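Local coordinates for protein probable threonyl-tRNA synthetase 1 (Aeropyrum pernix, PDB 3A32) that probably attaches threonine to its cognate tRNA, activating the amino acid with ATP first, as a zinc-dependent class II synthetase without an editing domain of its own, at residues 329-334 / 416-421. Sequence-based numbering, arbitrary orientation.
Sequences RGRMPF and RVFDLE
Arg331, in the irregular loop that follows helix 317-327, and Leu420, just past the end of strand 412-419, bring the two backbones closest, with their CA atoms 7.2 Å apart and no hydrogen bond between the segments. The join is made mainly by side chains. Arg331 lies across one face of the Phe418 ring: its CD sits over the middle, 3.7 Å from the ring centroid, while CG meets CE2 of Phe418 at 3.6 Å. A bend at chi2 (-69°) turns the chain across the ring. The guanidinium stacks flat on it with planes 2° apart, an off-centre cation-pi contact in which Arg331 CZ is 4.2 Å from the Phe418 centroid. Beyond the ring, Arg331 NH1 forms a salt bridge with Glu392, which helps hold the far end of the arginine. Leu420 fills in beside the stack, its CD2 3.8 Å from Arg331 CB and its CD1 4.0 Å from Pro333 CA. Replacing Arg331 with alanine is likely to strip the guanidinium from this face of Phe418 and cost Glu392 this salt bridge. Away from the zinc site, this arginine-aromatic stack joins the loop after helix 317-327 to an antiparallel strand of the anticodon-binding domain's mixed sheet.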
loop_
_atom_site.group_PDB
_atom_site.type_symbol
_atom_site.label_atom_id
_atom_site.label_comp_id
_atom_site.label_asym_id
_atom_site.label_seq_id
_atom_site.Cartn_x
_atom_site.Cartn_y
_atom_site.Cartn_z
ATOM N N ARG A 329 -7.623 1.416 24.924
ATOM C CA ARG A 329 -8.823 0.613 25.121
ATOM C C ARG A 329 -9.695 0.535 23.827
ATOM O O ARG A 329 -10.960 0.725 23.867
ATOM C CB ARG A 329 -9.617 1.131 26.339
ATOM C CG ARG A 329 -8.995 0.741 27.736
ATOM C CD ARG A 329 -8.251 1.869 28.366
ATOM N NE ARG A 329 -7.771 1.525 29.715
ATOM C CZ ARG A 329 -6.497 1.572 30.148
ATOM N NH1 ARG A 329 -5.479 1.959 29.352
ATOM N NH2 ARG A 329 -6.240 1.225 31.414
ATOM N N GLY A 330 -9.036 0.214 22.703
ATOM C CA GLY A 330 -9.752 -0.079 21.510
ATOM C C GLY A 330 -10.150 1.168 20.731
ATOM O O GLY A 330 -10.847 1.047 19.723
ATOM N N ARG A 331 -9.683 2.345 21.171
ATOM C CA ARG A 331 -10.140 3.638 20.608
ATOM C C ARG A 331 -9.174 4.213 19.591
ATOM O O ARG A 331 -8.127 4.747 19.946
ATOM C CB ARG A 331 -10.414 4.666 21.711
ATOM C CG ARG A 331 -11.488 4.232 22.691
ATOM C CD ARG A 331 -12.933 4.171 22.087
ATOM N NE ARG A 331 -13.920 3.720 23.082
ATOM C CZ ARG A 331 -15.240 3.750 22.917
ATOM N NH1 ARG A 331 -15.796 4.183 21.775
ATOM N NH2 ARG A 331 -16.019 3.343 23.908
ATOM N N MET A 332 -9.526 4.061 18.322
ATOM C CA MET A 332 -8.681 4.465 17.199
ATOM C C MET A 332 -8.911 5.935 16.843
ATOM O O MET A 332 -10.070 6.432 16.944
ATOM C CB MET A 332 -9.025 3.625 15.949
ATOM C CG MET A 332 -8.839 2.086 16.118
ATOM S SD MET A 332 -7.146 1.688 16.615
ATOM C CE MET A 332 -6.262 2.058 15.070
ATOM N N PRO A 333 -7.841 6.614 16.354
ATOM C CA PRO A 333 -8.027 7.961 15.794
ATOM C C PRO A 333 -8.930 7.876 14.559
ATOM O O PRO A 333 -8.905 6.842 13.873
ATOM C CB PRO A 333 -6.615 8.400 15.372
ATOM C CG PRO A 333 -5.721 7.181 15.506
ATOM C CD PRO A 333 -6.450 6.108 16.238
ATOM N N PHE A 334 -9.692 8.946 14.274
ATOM C CA PHE A 334 -10.698 8.945 13.233
ATOM C C PHE A 334 -10.222 8.327 11.908
ATOM O O PHE A 334 -10.958 7.551 11.296
ATOM C CB PHE A 334 -11.256 10.356 13.003
ATOM C CG PHE A 334 -12.276 10.442 11.909
ATOM C CD1 PHE A 334 -13.634 10.323 12.193
ATOM C CD2 PHE A 334 -11.885 10.724 10.602
ATOM C CE1 PHE A 334 -14.605 10.446 11.180
ATOM C CE2 PHE A 334 -12.832 10.832 9.584
ATOM C CZ PHE A 334 -14.208 10.689 9.870
ATOM N N ARG A 416 -21.740 12.502 18.484
ATOM C CA ARG A 416 -20.860 12.189 19.592
ATOM C C ARG A 416 -19.532 11.643 19.086
ATOM O O ARG A 416 -19.398 10.490 18.667
ATOM C CB ARG A 416 -21.544 11.208 20.559
ATOM C CG ARG A 416 -22.997 11.616 20.762
ATOM C CD ARG A 416 -23.528 11.132 22.038
ATOM N NE ARG A 416 -24.863 11.650 22.289
ATOM C CZ ARG A 416 -25.595 11.301 23.339
ATOM N NH1 ARG A 416 -25.118 10.430 24.235
ATOM N NH2 ARG A 416 -26.785 11.850 23.509
ATOM N N VAL A 417 -18.551 12.520 19.136
ATOM C CA VAL A 417 -17.177 12.241 18.765
ATOM C C VAL A 417 -16.477 11.671 20.009
ATOM O O VAL A 417 -16.786 12.028 21.137
ATOM C CB VAL A 417 -16.546 13.578 18.240
ATOM C CG1 VAL A 417 -15.054 13.411 17.930
ATOM C CG2 VAL A 417 -17.295 14.091 16.971
ATOM N N PHE A 418 -15.590 10.725 19.847
ATOM C CA PHE A 418 -14.940 10.161 21.008
ATOM C C PHE A 418 -13.651 10.928 21.195
ATOM O O PHE A 418 -12.832 11.029 20.271
ATOM C CB PHE A 418 -14.649 8.662 20.853
ATOM C CG PHE A 418 -14.097 8.082 22.088
ATOM C CD1 PHE A 418 -14.977 7.626 23.130
ATOM C CD2 PHE A 418 -12.699 8.096 22.307
ATOM C CE1 PHE A 418 -14.463 7.148 24.363
ATOM C CE2 PHE A 418 -12.162 7.633 23.540
ATOM C CZ PHE A 418 -13.038 7.133 24.566
ATOM N N ASP A 419 -13.464 11.458 22.383
ATOM C CA ASP A 419 -12.324 12.309 22.705
ATOM C C ASP A 419 -11.192 11.475 23.278
ATOM O O ASP A 419 -11.310 10.944 24.372
ATOM C CB ASP A 419 -12.741 13.314 23.766
ATOM C CG ASP A 419 -11.848 14.518 23.775
ATOM O OD1 ASP A 419 -11.829 15.200 22.710
ATOM O OD2 ASP A 419 -11.161 14.771 24.804
ATOM N N LEU A 420 -10.103 11.356 22.532
ATOM C CA LEU A 420 -9.044 10.394 22.908
ATOM C C LEU A 420 -8.303 10.779 24.177
ATOM O O LEU A 420 -7.914 9.904 24.923
ATOM C CB LEU A 420 -8.068 10.131 21.766
ATOM C CG LEU A 420 -8.660 9.546 20.479
ATOM C CD1 LEU A 420 -7.567 9.538 19.408
ATOM C CD2 LEU A 420 -9.297 8.129 20.712
ATOM N N GLU A 421 -8.103 12.075 24.412
ATOM C CA GLU A 421 -7.449 12.554 25.664
ATOM C C GLU A 421 -8.277 12.229 26.904
ATOM O O GLU A 421 -7.829 11.458 27.763
ATOM C CB GLU A 421 -7.074 14.058 25.625
ATOM C CG GLU A 421 -6.336 14.550 24.348
ATOM C CD GLU A 421 -5.108 13.669 23.920
ATOM O OE1 GLU A 421 -4.198 13.401 24.780
ATOM O OE2 GLU A 421 -5.066 13.285 22.702
#